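Local coordinates for 3-oxosteroid 1-dehydrogenase (Sterolibacterium denitrificans, PDB 7P18), which probably catalyses the FAD-dependent 1-dehydrogenation of 3-oxosteroids to 3-oxo-Delta(1)-steroids, with transfer of the hydrogens to an acceptor, at residues 320-325 with 366-371; 91-96 with 550-555; 159-164 with 189-194; 327-332 with 413-418; 345-350 with 439-444. All blocks are in the same frame, centred on the assembly; numbering follows the deposited sequence.

Overall arrangement
Contact 2 opens first, at helix 84-104, and closes last, at the C-terminal helix 543-559. All the other contacts are nested inside the long loop it closes. Contact 3 comes next and closes a short, mostly helical loop before contact 1 begins. Contacts 1, 4 and 5 then open in that order, at 320-325, 327-332 and 345-350, and close in the same order, at 366-371, 413-418 and 439-444. Each of these three therefore crosses the other two. Contacts 1 and 5 set helices against one antiparallel sheet, and contact 4 joins two loops next to its strands. F366 of contact 1 packs on V348 of contact 5. Contacts 1 and 2 lie on opposite sides of the chain's centre.

Contact 1 (320-325 with 366-371); sequences AWWVPS and FGAAMY
The rings of W322 and Y371 lean against each other at an intermediate angle. Their planes are 48° apart, and the centroid of the W322 six-membered ring is 5.0 Å from that of the Y371 ring. This is neither a stack nor an edge-to-face pair. Y371 brings CE2 over one face of the indole, near the rim, at 3.7 Å from W322 CH2. The opposite face of the indole has the carbonyl O of A320 above it. The phenol end is fixed from outside: Y371 OH bonds to P287 O.

The base of W322 lies flush on the helix. Its CB is 3.5 Å from G367 CA, an approach made possible because the glycine has no side chain. W322 CD1 is 3.6 Å from A368 N. Strand 320-326 belongs to an antiparallel sheet and pairs with strands 335-336 and 486-502. Segment 366-371 of helix 363-377 crosses strand segment 320-325 at 82°, with the axes 7.2 Å apart. Y363, one turn before G367, lines the steroid pocket and touches V323 and P324.

Further along the strand, P324 makes a CH-pi contact. Its CG sits over the F366 face, 4.1 Å from the ring centroid. P324 CB also meets F366 CE1 at 3.7 Å. F366 has CG anti to its N (chi1 -172°), and this swings the ring off the helix and over to the proline.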
# COMPACT_ATOMS: atom_id res chain seq x y z
N ALA A 320 -7.67 -7.43 6.26
CA ALA A 320 -7.17 -6.82 5.02
C ALA A 320 -6.41 -5.55 5.41
O ALA A 320 -6.62 -5.00 6.53
CB ALA A 320 -8.28 -6.54 4.03
N TRP A 321 -5.60 -5.08 4.48
CA TRP A 321 -4.96 -3.76 4.60
C TRP A 321 -6.02 -2.72 4.23
O TRP A 321 -6.02 -2.24 3.09
CB TRP A 321 -3.71 -3.68 3.74
CG TRP A 321 -2.60 -4.67 4.01
CD1 TRP A 321 -2.19 -5.67 3.19
CD2 TRP A 321 -1.62 -4.61 5.06
NE1 TRP A 321 -1.05 -6.27 3.68
CE2 TRP A 321 -0.71 -5.67 4.85
CE3 TRP A 321 -1.48 -3.83 6.20
CZ2 TRP A 321 0.39 -5.88 5.69
CZ3 TRP A 321 -0.41 -4.04 7.04
CH2 TRP A 321 0.51 -5.06 6.78
N TRP A 322 -6.93 -2.41 5.15
CA TRP A 322 -8.10 -1.54 4.84
C TRP A 322 -7.60 -0.16 4.39
O TRP A 322 -6.53 0.34 4.86
CB TRP A 322 -9.06 -1.38 6.02
CG TRP A 322 -9.47 -2.66 6.69
CD1 TRP A 322 -9.19 -3.04 7.96
CD2 TRP A 322 -10.28 -3.71 6.10
NE1 TRP A 322 -9.76 -4.26 8.20
CE2 TRP A 322 -10.38 -4.72 7.08
CE3 TRP A 322 -10.87 -3.91 4.86
CZ2 TRP A 322 -11.11 -5.89 6.86
CZ3 TRP A 322 -11.53 -5.11 4.61
CH2 TRP A 322 -11.67 -6.07 5.62
N VAL A 323 -8.34 0.45 3.47
CA VAL A 323 -8.26 1.91 3.19
C VAL A 323 -9.67 2.38 2.85
O VAL A 323 -10.36 1.72 2.07
CB VAL A 323 -7.23 2.24 2.10
CG1 VAL A 323 -7.57 1.73 0.70
CG2 VAL A 323 -6.89 3.72 2.04
N PRO A 324 -10.12 3.56 3.34
CA PRO A 324 -11.35 4.16 2.82
C PRO A 324 -11.13 4.42 1.33
O PRO A 324 -10.10 4.92 0.97
CB PRO A 324 -11.54 5.47 3.63
CG PRO A 324 -10.17 5.76 4.21
CD PRO A 324 -9.52 4.39 4.39
N SER A 325 -12.10 4.06 0.48
CA SER A 325 -11.89 4.16 -0.99
C SER A 325 -13.13 4.77 -1.67
O SER A 325 -14.24 4.69 -1.11
CB SER A 325 -11.53 2.84 -1.63
OG SER A 325 -12.69 2.01 -1.68
N PHE A 366 -8.86 2.94 10.46
CA PHE A 366 -10.08 3.59 9.91
C PHE A 366 -11.03 2.51 9.35
O PHE A 366 -12.20 2.50 9.73
CB PHE A 366 -9.66 4.65 8.90
CG PHE A 366 -10.81 5.51 8.41
CD1 PHE A 366 -11.72 4.98 7.52
CD2 PHE A 366 -10.90 6.85 8.77
CE1 PHE A 366 -12.77 5.74 7.07
CE2 PHE A 366 -11.93 7.63 8.29
CZ PHE A 366 -12.86 7.08 7.42
N GLY A 367 -10.55 1.64 8.46
CA GLY A 367 -11.32 0.49 7.93
C GLY A 367 -11.88 -0.37 9.05
O GLY A 367 -13.11 -0.66 9.06
N ALA A 368 -11.06 -0.73 10.03
CA ALA A 368 -11.50 -1.57 11.16
C ALA A 368 -12.63 -0.87 11.92
O ALA A 368 -13.58 -1.55 12.31
CB ALA A 368 -10.36 -1.89 12.09
N ALA A 369 -12.56 0.46 12.08
CA ALA A 369 -13.56 1.23 12.83
C ALA A 369 -14.86 1.28 12.02
O ALA A 369 -15.91 1.36 12.68
CB ALA A 369 -13.05 2.63 13.12
N MET A 370 -14.80 1.29 10.69
CA MET A 370 -16.05 1.26 9.85
C MET A 370 -16.81 -0.05 10.17
O MET A 370 -18.02 0.01 10.46
CB MET A 370 -15.72 1.33 8.36
CG MET A 370 -15.17 2.67 7.90
SD MET A 370 -14.66 2.69 6.24
CE MET A 370 -16.20 2.46 5.34
N TYR A 371 -16.11 -1.17 10.21
CA TYR A 371 -16.73 -2.49 10.54
C TYR A 371 -17.22 -2.47 11.97
O TYR A 371 -18.33 -2.98 12.26
CB TYR A 371 -15.79 -3.65 10.22
CG TYR A 371 -15.74 -4.03 8.76
CD1 TYR A 371 -16.80 -4.69 8.15
CD2 TYR A 371 -14.67 -3.67 7.96
CE1 TYR A 371 -16.76 -5.03 6.80
CE2 TYR A 371 -14.60 -4.02 6.63
CZ TYR A 371 -15.67 -4.67 6.03
OH TYR A 371 -15.57 -5.00 4.73

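Contact 2 (91-96 with 550-555); sequences LESAPQ and GFRAAN
S93 and R552 join segments 91-96 of helix 84-104 and 550-555 of the C-terminal helix 543-559, which cross at 98° with axes 10.0 Å apart. F551 packs on L21 and R25 of helix 17-28, which follows a GxGxxA pattern consistent with a Rossmann-type FAD-binding fold. The tight part lies at S93. Its CB packs on the aliphatic stem of R552, 3.6 Å from R552 CG. The arginine chain bends at chi3 (63°), which helps to bring NH1 round to the serine hydroxyl. R552 NH1 then donates to S93 OG at 2.8 Å.

The same NH1 forms a salt bridge with E92 OE1 at 3.1 Å. It meets that oxygen from above the carboxylate plane, 59° out of it. NE bonds to K506 O, and NH2 pairs with D507.

The outer side is looser, and E92 and Q96 are exposed there. Beside the salt bridge, a water donates to E92 OE1 at 2.7 Å and accepts from R552 NH2 at 3.0 Å. Q96 contributes mainly its CB, 3.9 Å from F551 CE2. The Q96 amide stands steeply to the phenyl ring, with OE1 in the ring plane at its edge, 4.0 Å from F551 CE2.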
# COMPACT_ATOMS: atom_id res chain seq x y z
N LEU A 91 13.87 -6.73 11.83
CA LEU A 91 14.69 -5.59 12.28
C LEU A 91 16.16 -5.81 11.91
O LEU A 91 16.83 -4.83 11.53
CB LEU A 91 14.49 -5.39 13.78
CG LEU A 91 13.08 -5.03 14.18
CD1 LEU A 91 12.94 -4.98 15.70
CD2 LEU A 91 12.60 -3.71 13.58
N GLU A 92 16.63 -7.05 11.97
CA GLU A 92 17.99 -7.40 11.51
C GLU A 92 18.15 -7.10 10.02
O GLU A 92 19.13 -6.45 9.66
CB GLU A 92 18.28 -8.89 11.77
CG GLU A 92 19.66 -9.30 11.29
CD GLU A 92 20.01 -10.76 11.42
OE1 GLU A 92 19.12 -11.57 11.65
OE2 GLU A 92 21.18 -11.08 11.33
N SER A 93 17.22 -7.56 9.18
CA SER A 93 17.43 -7.64 7.72
C SER A 93 16.92 -6.41 6.97
O SER A 93 17.47 -6.13 5.92
CB SER A 93 16.83 -8.90 7.17
OG SER A 93 17.45 -10.04 7.73
N ALA A 94 15.93 -5.69 7.49
CA ALA A 94 15.33 -4.55 6.75
C ALA A 94 16.41 -3.51 6.39
O ALA A 94 16.53 -3.12 5.22
CB ALA A 94 14.20 -3.98 7.53
N PRO A 95 17.28 -3.05 7.32
CA PRO A 95 18.34 -2.12 6.93
C PRO A 95 19.35 -2.71 5.93
O PRO A 95 19.87 -1.97 5.06
CB PRO A 95 19.06 -1.77 8.26
CG PRO A 95 18.09 -2.21 9.35
CD PRO A 95 17.18 -3.26 8.78
N GLN A 96 19.61 -4.01 6.06
CA GLN A 96 20.57 -4.70 5.17
C GLN A 96 20.00 -4.78 3.75
O GLN A 96 20.77 -4.56 2.79
CB GLN A 96 20.88 -6.08 5.72
CG GLN A 96 21.65 -6.08 7.04
CD GLN A 96 21.94 -7.50 7.44
OE1 GLN A 96 21.38 -8.43 6.88
NE2 GLN A 96 22.75 -7.66 8.46
N GLY A 550 11.76 -11.24 1.27
CA GLY A 550 12.30 -11.66 -0.04
C GLY A 550 13.81 -11.83 0.03
O GLY A 550 14.33 -12.87 -0.42
N PHE A 551 14.47 -10.84 0.60
CA PHE A 551 15.94 -10.82 0.88
C PHE A 551 16.31 -12.04 1.75
O PHE A 551 17.27 -12.79 1.37
CB PHE A 551 16.25 -9.47 1.51
CG PHE A 551 17.71 -9.19 1.80
CD1 PHE A 551 18.56 -8.77 0.79
CD2 PHE A 551 18.19 -9.26 3.10
CE1 PHE A 551 19.88 -8.43 1.07
CE2 PHE A 551 19.50 -8.90 3.39
CZ PHE A 551 20.36 -8.54 2.38
N ARG A 552 15.63 -12.23 2.88
CA ARG A 552 15.90 -13.38 3.80
C ARG A 552 15.63 -14.72 3.09
O ARG A 552 16.40 -15.66 3.34
CB ARG A 552 15.15 -13.27 5.11
CG ARG A 552 15.59 -12.10 6.00
CD ARG A 552 15.03 -12.21 7.41
NE ARG A 552 15.51 -13.40 8.10
CZ ARG A 552 16.57 -13.47 8.94
NH1 ARG A 552 17.26 -12.39 9.25
NH2 ARG A 552 16.88 -14.63 9.49
N ALA A 553 14.59 -14.85 2.24
CA ALA A 553 14.33 -16.09 1.50
C ALA A 553 15.54 -16.43 0.63
O ALA A 553 16.00 -17.61 0.69
CB ALA A 553 13.07 -16.01 0.64
N ALA A 554 15.99 -15.50 -0.19
CA ALA A 554 17.11 -15.69 -1.12
C ALA A 554 18.35 -16.06 -0.29
O ALA A 554 19.03 -17.04 -0.63
CB ALA A 554 17.39 -14.46 -1.92
N ASN A 555 18.59 -15.36 0.80
CA ASN A 555 19.76 -15.62 1.69
C ASN A 555 19.68 -17.06 2.21
O ASN A 555 20.72 -17.76 2.20
CB ASN A 555 19.83 -14.60 2.83
CG ASN A 555 20.21 -13.21 2.41
OD1 ASN A 555 20.65 -12.96 1.28
ND2 ASN A 555 20.04 -12.27 3.33
O HOH W 1 19.39 -14.22 11.17

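Contact 3 (159-164 with 189-194); sequences MGKASM and RYYLDL
K161 meets Y190 with the stem of its side chain, not with its ammonium group. K161 CB sits over one face of the tyrosine ring, 4.1 Å from the ring centroid and 23° off the normal, in a CH-pi contact. The two side chains cross at about a right angle, and the lysine leads its NZ away. The backbone is also irregular here. K161 and A162 both face L158 in a classic beta bulge. The K161 carbonyl O comes 3.6 Å from Y190 CE2, and A162 CB packs on Y190 CB at 4.3 Å.

With CG anti to the backbone N (chi1 175°), the Y190 ring extends from the helix to lie against K161 CB. Its hydroxyl bonds to R201 O, and R197 makes a cation-pi contact with the ring.

The polar part lies at S163. R189 NH2 donates to S163 O at 3.3 Å, with an N-H...O angle of 157°. It comes in the carbonyl plane, on a lone pair. A water donates to the same S163 O at 2.8 Å and accepts from R189 NH1 at 3.1 Å. The guanidinium thus holds this oxygen both directly and through water. D203 is the stronger partner of R189 NH2. Its OD2 also accepts from S163 N, so one carboxylate oxygen links both segments.

The contact ties the small hairpin of strands 157-158 and 162-163 to the C-terminal end of helix 179-191. Strand 205-206 borders it through K205, whose O bonds to S163 OG, and M164 packs on helix 166-174.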
# COMPACT_ATOMS: atom_id res chain seq x y z
N MET A 159 -0.65 17.27 -11.97
CA MET A 159 -1.60 17.58 -13.08
C MET A 159 -1.80 16.30 -13.91
O MET A 159 -1.93 16.43 -15.14
CB MET A 159 -1.08 18.70 -14.00
CG MET A 159 -0.79 20.04 -13.31
SD MET A 159 -2.14 20.69 -12.27
CE MET A 159 -1.37 22.16 -11.58
N GLY A 160 -1.76 15.13 -13.27
CA GLY A 160 -1.85 13.80 -13.90
C GLY A 160 -0.76 13.53 -14.93
O GLY A 160 -0.98 12.69 -15.80
N LYS A 161 0.39 14.19 -14.83
CA LYS A 161 1.48 14.11 -15.84
C LYS A 161 2.82 13.77 -15.16
O LYS A 161 3.45 12.76 -15.55
CB LYS A 161 1.61 15.43 -16.60
CG LYS A 161 0.35 15.89 -17.34
CD LYS A 161 0.61 16.76 -18.55
CE LYS A 161 -0.52 17.72 -18.85
NZ LYS A 161 -1.83 17.04 -18.93
N ALA A 162 3.25 14.61 -14.23
CA ALA A 162 4.66 14.71 -13.77
C ALA A 162 4.85 13.89 -12.49
O ALA A 162 4.08 14.06 -11.53
CB ALA A 162 5.03 16.16 -13.55
N SER A 163 5.84 13.00 -12.51
CA SER A 163 6.18 12.12 -11.36
C SER A 163 6.75 13.00 -10.24
O SER A 163 7.56 13.91 -10.57
CB SER A 163 7.12 11.06 -11.77
OG SER A 163 6.48 10.15 -12.66
N MET A 164 6.35 12.75 -8.98
CA MET A 164 7.01 13.36 -7.79
C MET A 164 7.29 12.29 -6.72
O MET A 164 6.59 11.26 -6.69
CB MET A 164 6.11 14.41 -7.17
CG MET A 164 5.73 15.54 -8.16
SD MET A 164 4.54 16.68 -7.43
CE MET A 164 3.30 15.56 -6.75
N ARG A 189 10.50 20.27 -15.77
CA ARG A 189 11.37 19.12 -16.17
C ARG A 189 10.65 18.31 -17.27
O ARG A 189 11.32 17.92 -18.24
CB ARG A 189 11.64 18.23 -14.94
CG ARG A 189 12.66 17.13 -15.16
CD ARG A 189 12.61 16.07 -14.06
NE ARG A 189 11.32 15.39 -14.08
CZ ARG A 189 10.45 15.37 -13.07
NH1 ARG A 189 10.73 15.98 -11.92
NH2 ARG A 189 9.29 14.73 -13.21
N TYR A 190 9.35 18.08 -17.07
CA TYR A 190 8.46 17.22 -17.91
C TYR A 190 8.38 17.77 -19.35
O TYR A 190 8.67 17.03 -20.32
CB TYR A 190 7.07 17.13 -17.25
CG TYR A 190 6.02 16.39 -18.04
CD1 TYR A 190 5.32 17.02 -19.06
CD2 TYR A 190 5.73 15.06 -17.78
CE1 TYR A 190 4.37 16.34 -19.81
CE2 TYR A 190 4.77 14.37 -18.50
CZ TYR A 190 4.10 15.01 -19.53
OH TYR A 190 3.16 14.34 -20.25
N TYR A 191 8.03 19.05 -19.48
CA TYR A 191 7.82 19.71 -20.80
C TYR A 191 9.17 19.87 -21.51
O TYR A 191 9.20 19.70 -22.73
CB TYR A 191 7.00 20.97 -20.62
CG TYR A 191 5.54 20.67 -20.38
CD1 TYR A 191 4.76 20.09 -21.36
CD2 TYR A 191 4.92 20.98 -19.18
CE1 TYR A 191 3.42 19.80 -21.16
CE2 TYR A 191 3.59 20.69 -18.95
CZ TYR A 191 2.82 20.10 -19.95
OH TYR A 191 1.49 19.83 -19.75
N LEU A 192 10.26 20.10 -20.78
CA LEU A 192 11.59 20.35 -21.40
C LEU A 192 12.32 19.03 -21.67
O LEU A 192 13.49 19.07 -22.10
CB LEU A 192 12.37 21.29 -20.49
CG LEU A 192 11.56 22.49 -19.98
CD1 LEU A 192 12.47 23.55 -19.38
CD2 LEU A 192 10.68 23.10 -21.07
N ASP A 193 11.64 17.89 -21.46
CA ASP A 193 12.24 16.53 -21.63
C ASP A 193 12.05 16.14 -23.10
O ASP A 193 11.34 15.15 -23.36
CB ASP A 193 11.60 15.54 -20.66
CG ASP A 193 12.41 14.28 -20.42
OD1 ASP A 193 13.59 14.27 -20.81
OD2 ASP A 193 11.85 13.31 -19.85
N LEU A 194 12.65 16.89 -24.03
CA LEU A 194 12.10 17.01 -25.42
C LEU A 194 12.36 15.74 -26.24
O LEU A 194 11.41 15.18 -26.78
CB LEU A 194 12.58 18.29 -26.11
O HOH W 2 9.06 15.85 -9.31

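Contact 4 (327-332 with 413-418); sequences HVPGEA and LGKVYW
The imidazole of H327 turns an edge to the facing loop, with K415 O near the ring plane, 4.1 Å from H327 CD2. The other flat groups pack against backbone of their own segment. G414 CA lies over one face of the W418 indole, and L413 CA over one face of the Y417 ring. W418 also meets W384 edge-to-face.

The closest packing is between P329 and V416. P329 CD is 3.4 Å from V416 CG2, tighter than usual for two carbons. V416 CG2 is beside its own backbone N, and CG1 takes the place anti to that N (chi1 170°). This leaves CG2 facing the proline and also 3.7 Å from H327 O. On the outer side, P329 CG rests on K415 CB at 3.8 Å, while the lysine chain runs away.

Residues 327-332 lie in the connection between the antiparallel strands 320-326 and 335-336. A type II turn runs from V328 to E331, closed by E331 N to V328 O at 3.0 Å. Residues 413-418 lead into strand 418-420, and a backbone bond from G414 N to Y417 O draws this loop together.

One water lies 2.7 Å from H327 O and 2.6 Å from K415 O and can donate to either, though other acceptors compete for its protons. No direct hydrogen bond joins the loops, so they meet through apolar contact and shared water.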
# COMPACT_ATOMS: atom_id res chain seq x y z
N HIS A 327 -15.25 5.30 -5.45
CA HIS A 327 -15.61 4.82 -6.80
C HIS A 327 -15.38 5.99 -7.77
O HIS A 327 -15.84 7.13 -7.47
CB HIS A 327 -17.05 4.35 -6.84
CG HIS A 327 -17.56 4.20 -8.23
ND1 HIS A 327 -17.17 3.18 -9.06
CD2 HIS A 327 -18.40 4.99 -8.94
CE1 HIS A 327 -17.73 3.36 -10.24
NE2 HIS A 327 -18.49 4.45 -10.19
N VAL A 328 -14.65 5.71 -8.82
CA VAL A 328 -14.49 6.63 -9.98
C VAL A 328 -15.04 5.95 -11.22
O VAL A 328 -14.50 4.93 -11.66
CB VAL A 328 -13.04 7.04 -10.20
CG1 VAL A 328 -12.92 8.02 -11.35
CG2 VAL A 328 -12.50 7.65 -8.91
N PRO A 329 -16.06 6.54 -11.88
CA PRO A 329 -16.60 5.94 -13.12
C PRO A 329 -15.50 5.65 -14.15
O PRO A 329 -14.63 6.44 -14.37
CB PRO A 329 -17.62 6.98 -13.62
CG PRO A 329 -18.02 7.73 -12.35
CD PRO A 329 -16.77 7.77 -11.49
N GLY A 330 -15.56 4.47 -14.75
CA GLY A 330 -14.64 4.11 -15.81
C GLY A 330 -13.33 3.58 -15.26
O GLY A 330 -12.55 3.13 -16.08
N GLU A 331 -13.11 3.59 -13.94
CA GLU A 331 -11.80 3.12 -13.39
C GLU A 331 -12.01 1.77 -12.68
O GLU A 331 -12.94 1.62 -11.90
CB GLU A 331 -11.19 4.21 -12.52
CG GLU A 331 -10.65 5.34 -13.36
CD GLU A 331 -9.91 6.43 -12.60
OE1 GLU A 331 -9.66 6.24 -11.37
OE2 GLU A 331 -9.64 7.49 -13.21
N ALA A 332 -11.17 0.79 -13.01
CA ALA A 332 -11.30 -0.60 -12.54
C ALA A 332 -11.05 -0.68 -11.02
O ALA A 332 -11.64 -1.56 -10.38
CB ALA A 332 -10.34 -1.47 -13.32
N LEU A 413 -21.34 14.18 -10.81
CA LEU A 413 -22.40 14.50 -9.83
C LEU A 413 -23.24 13.24 -9.56
O LEU A 413 -23.64 12.58 -10.50
CB LEU A 413 -23.26 15.65 -10.37
CG LEU A 413 -24.32 16.19 -9.42
CD1 LEU A 413 -23.65 16.91 -8.24
CD2 LEU A 413 -25.26 17.14 -10.19
N GLY A 414 -23.41 12.88 -8.28
CA GLY A 414 -24.09 11.67 -7.81
C GLY A 414 -23.29 10.41 -8.07
O GLY A 414 -23.81 9.32 -7.78
N LYS A 415 -22.05 10.52 -8.58
CA LYS A 415 -21.19 9.32 -8.80
C LYS A 415 -19.91 9.40 -7.93
O LYS A 415 -19.64 8.43 -7.18
CB LYS A 415 -20.81 9.21 -10.28
CG LYS A 415 -21.97 9.34 -11.26
CD LYS A 415 -22.96 8.22 -11.20
CE LYS A 415 -24.03 8.35 -12.27
NZ LYS A 415 -24.97 7.22 -12.15
N VAL A 416 -19.18 10.51 -8.02
CA VAL A 416 -17.93 10.76 -7.22
C VAL A 416 -18.25 11.70 -6.06
O VAL A 416 -17.67 11.58 -4.96
CB VAL A 416 -16.83 11.30 -8.13
CG1 VAL A 416 -15.63 11.79 -7.32
CG2 VAL A 416 -16.41 10.30 -9.19
N TYR A 417 -19.20 12.62 -6.21
CA TYR A 417 -19.57 13.55 -5.12
C TYR A 417 -21.04 13.91 -5.25
O TYR A 417 -21.57 13.90 -6.37
CB TYR A 417 -18.67 14.80 -5.14
CG TYR A 417 -18.92 15.66 -6.35
CD1 TYR A 417 -18.33 15.38 -7.57
CD2 TYR A 417 -19.87 16.67 -6.31
CE1 TYR A 417 -18.65 16.09 -8.72
CE2 TYR A 417 -20.18 17.41 -7.44
CZ TYR A 417 -19.59 17.10 -8.66
OH TYR A 417 -19.92 17.83 -9.79
N TRP A 418 -21.66 14.21 -4.10
CA TRP A 418 -23.01 14.81 -4.01
C TRP A 418 -22.84 16.25 -3.52
O TRP A 418 -21.92 16.50 -2.71
CB TRP A 418 -23.90 13.97 -3.11
CG TRP A 418 -24.22 12.61 -3.64
CD1 TRP A 418 -25.42 12.18 -4.14
CD2 TRP A 418 -23.35 11.46 -3.66
NE1 TRP A 418 -25.35 10.86 -4.50
CE2 TRP A 418 -24.08 10.39 -4.25
CE3 TRP A 418 -22.01 11.22 -3.32
CZ2 TRP A 418 -23.54 9.13 -4.43
CZ3 TRP A 418 -21.48 9.96 -3.49
CH2 TRP A 418 -22.23 8.93 -4.06
O HOH W 3 -17.79 7.50 -5.59

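Contact 5 (345-350 with 439-444); sequences GCIVVN and QSVELN
N444 OD1 and the backbone N of G345 meet through one water. G345 N donates to it at 3.0 Å. The water lies 2.8 Å from N444 OD1 and can donate there, although other acceptors compete for its protons. N444 ND2 bonds to A479 O, which helps to fix the rotation of the amide. N444 OD1 also lies 3.7 Å from I347 CG2.

I347 carries most of the packing. Its CG1 takes the crowded position between the backbone N and the carbonyl carbon (chi1 58°). From there CD1 reaches the helix, 3.9 Å from S440 CB and 4.2 Å from V441 CG2. V349 CG1 adds a looser touch on S440 CB at 4.4 Å. The serine turns its OG to other partners, G353 O and G436 O.

Strand 347-349 and segment 439-444 of helix 434-450 run roughly antiparallel, at 151°, with axes 10.1 Å apart. The strand joins the antiparallel sheet through 383-387. I347 and V349 face this helix, while V348 makes no contact with it and packs on F366 of helix 363-377. Alternate side chains of the strand thus pack on different helices, as in a beta sheet with helices on its two faces.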
# COMPACT_ATOMS: atom_id res chain seq x y z
N GLY A 345 -11.65 20.58 8.12
CA GLY A 345 -13.00 20.92 7.62
C GLY A 345 -13.77 19.73 7.07
O GLY A 345 -14.85 19.96 6.52
N CYS A 346 -13.26 18.50 7.18
CA CYS A 346 -14.02 17.31 6.68
C CYS A 346 -14.36 16.41 7.85
O CYS A 346 -13.54 16.29 8.79
CB CYS A 346 -13.26 16.58 5.60
SG CYS A 346 -11.76 15.73 6.16
N ILE A 347 -15.55 15.81 7.83
CA ILE A 347 -15.95 14.85 8.90
C ILE A 347 -16.45 13.57 8.24
O ILE A 347 -16.92 13.63 7.10
CB ILE A 347 -16.98 15.43 9.88
CG1 ILE A 347 -18.27 15.92 9.21
CG2 ILE A 347 -16.35 16.52 10.73
CD1 ILE A 347 -19.38 16.12 10.23
N VAL A 348 -16.33 12.46 8.97
CA VAL A 348 -16.89 11.16 8.52
C VAL A 348 -18.04 10.81 9.43
O VAL A 348 -17.86 10.81 10.65
CB VAL A 348 -15.79 10.08 8.51
CG1 VAL A 348 -16.36 8.69 8.32
CG2 VAL A 348 -14.78 10.44 7.42
N VAL A 349 -19.18 10.44 8.84
CA VAL A 349 -20.39 10.06 9.60
C VAL A 349 -20.95 8.75 9.06
O VAL A 349 -20.70 8.41 7.89
CB VAL A 349 -21.46 11.17 9.55
CG1 VAL A 349 -20.93 12.45 10.19
CG2 VAL A 349 -21.96 11.40 8.12
N ASN A 350 -21.67 8.07 9.95
CA ASN A 350 -22.53 6.89 9.63
C ASN A 350 -23.90 7.41 9.18
O ASN A 350 -24.07 8.63 9.00
CB ASN A 350 -22.61 5.91 10.81
CG ASN A 350 -23.21 6.50 12.07
OD1 ASN A 350 -23.91 7.51 12.02
ND2 ASN A 350 -22.99 5.86 13.20
N GLN A 439 -25.95 18.18 14.11
CA GLN A 439 -25.29 18.09 15.44
C GLN A 439 -23.77 17.90 15.25
O GLN A 439 -22.99 18.63 15.90
CB GLN A 439 -25.94 16.99 16.28
CG GLN A 439 -25.28 16.83 17.64
CD GLN A 439 -25.58 17.98 18.58
OE1 GLN A 439 -26.68 18.06 19.14
NE2 GLN A 439 -24.63 18.89 18.75
N SER A 440 -23.36 17.01 14.34
CA SER A 440 -21.92 16.70 14.10
C SER A 440 -21.20 17.94 13.56
O SER A 440 -20.05 18.20 14.01
CB SER A 440 -21.78 15.49 13.20
OG SER A 440 -22.33 14.39 13.88
N VAL A 441 -21.85 18.70 12.68
CA VAL A 441 -21.25 19.93 12.11
C VAL A 441 -21.13 20.99 13.23
O VAL A 441 -20.06 21.63 13.30
CB VAL A 441 -22.01 20.43 10.88
CG1 VAL A 441 -21.56 21.85 10.51
CG2 VAL A 441 -21.83 19.48 9.70
N GLU A 442 -22.17 21.17 14.04
CA GLU A 442 -22.14 22.15 15.18
C GLU A 442 -20.99 21.80 16.14
O GLU A 442 -20.23 22.70 16.51
CB GLU A 442 -23.49 22.19 15.89
CG GLU A 442 -24.55 22.94 15.09
CD GLU A 442 -25.97 22.86 15.65
OE1 GLU A 442 -26.23 22.02 16.55
OE2 GLU A 442 -26.82 23.65 15.16
N LEU A 443 -20.83 20.52 16.50
CA LEU A 443 -19.72 20.06 17.39
C LEU A 443 -18.37 20.34 16.73
O LEU A 443 -17.45 20.79 17.42
CB LEU A 443 -19.90 18.58 17.74
CG LEU A 443 -21.04 18.28 18.70
CD1 LEU A 443 -21.27 16.79 18.87
CD2 LEU A 443 -20.80 18.91 20.07
N ASN A 444 -18.24 20.07 15.43
CA ASN A 444 -16.98 20.28 14.68
C ASN A 444 -16.59 21.76 14.81
O ASN A 444 -15.40 22.07 15.05
CB ASN A 444 -17.15 19.94 13.20
CG ASN A 444 -15.97 20.35 12.35
OD1 ASN A 444 -14.99 19.60 12.29
ND2 ASN A 444 -16.04 21.51 11.72
O HOH W 4 -12.55 19.80 10.89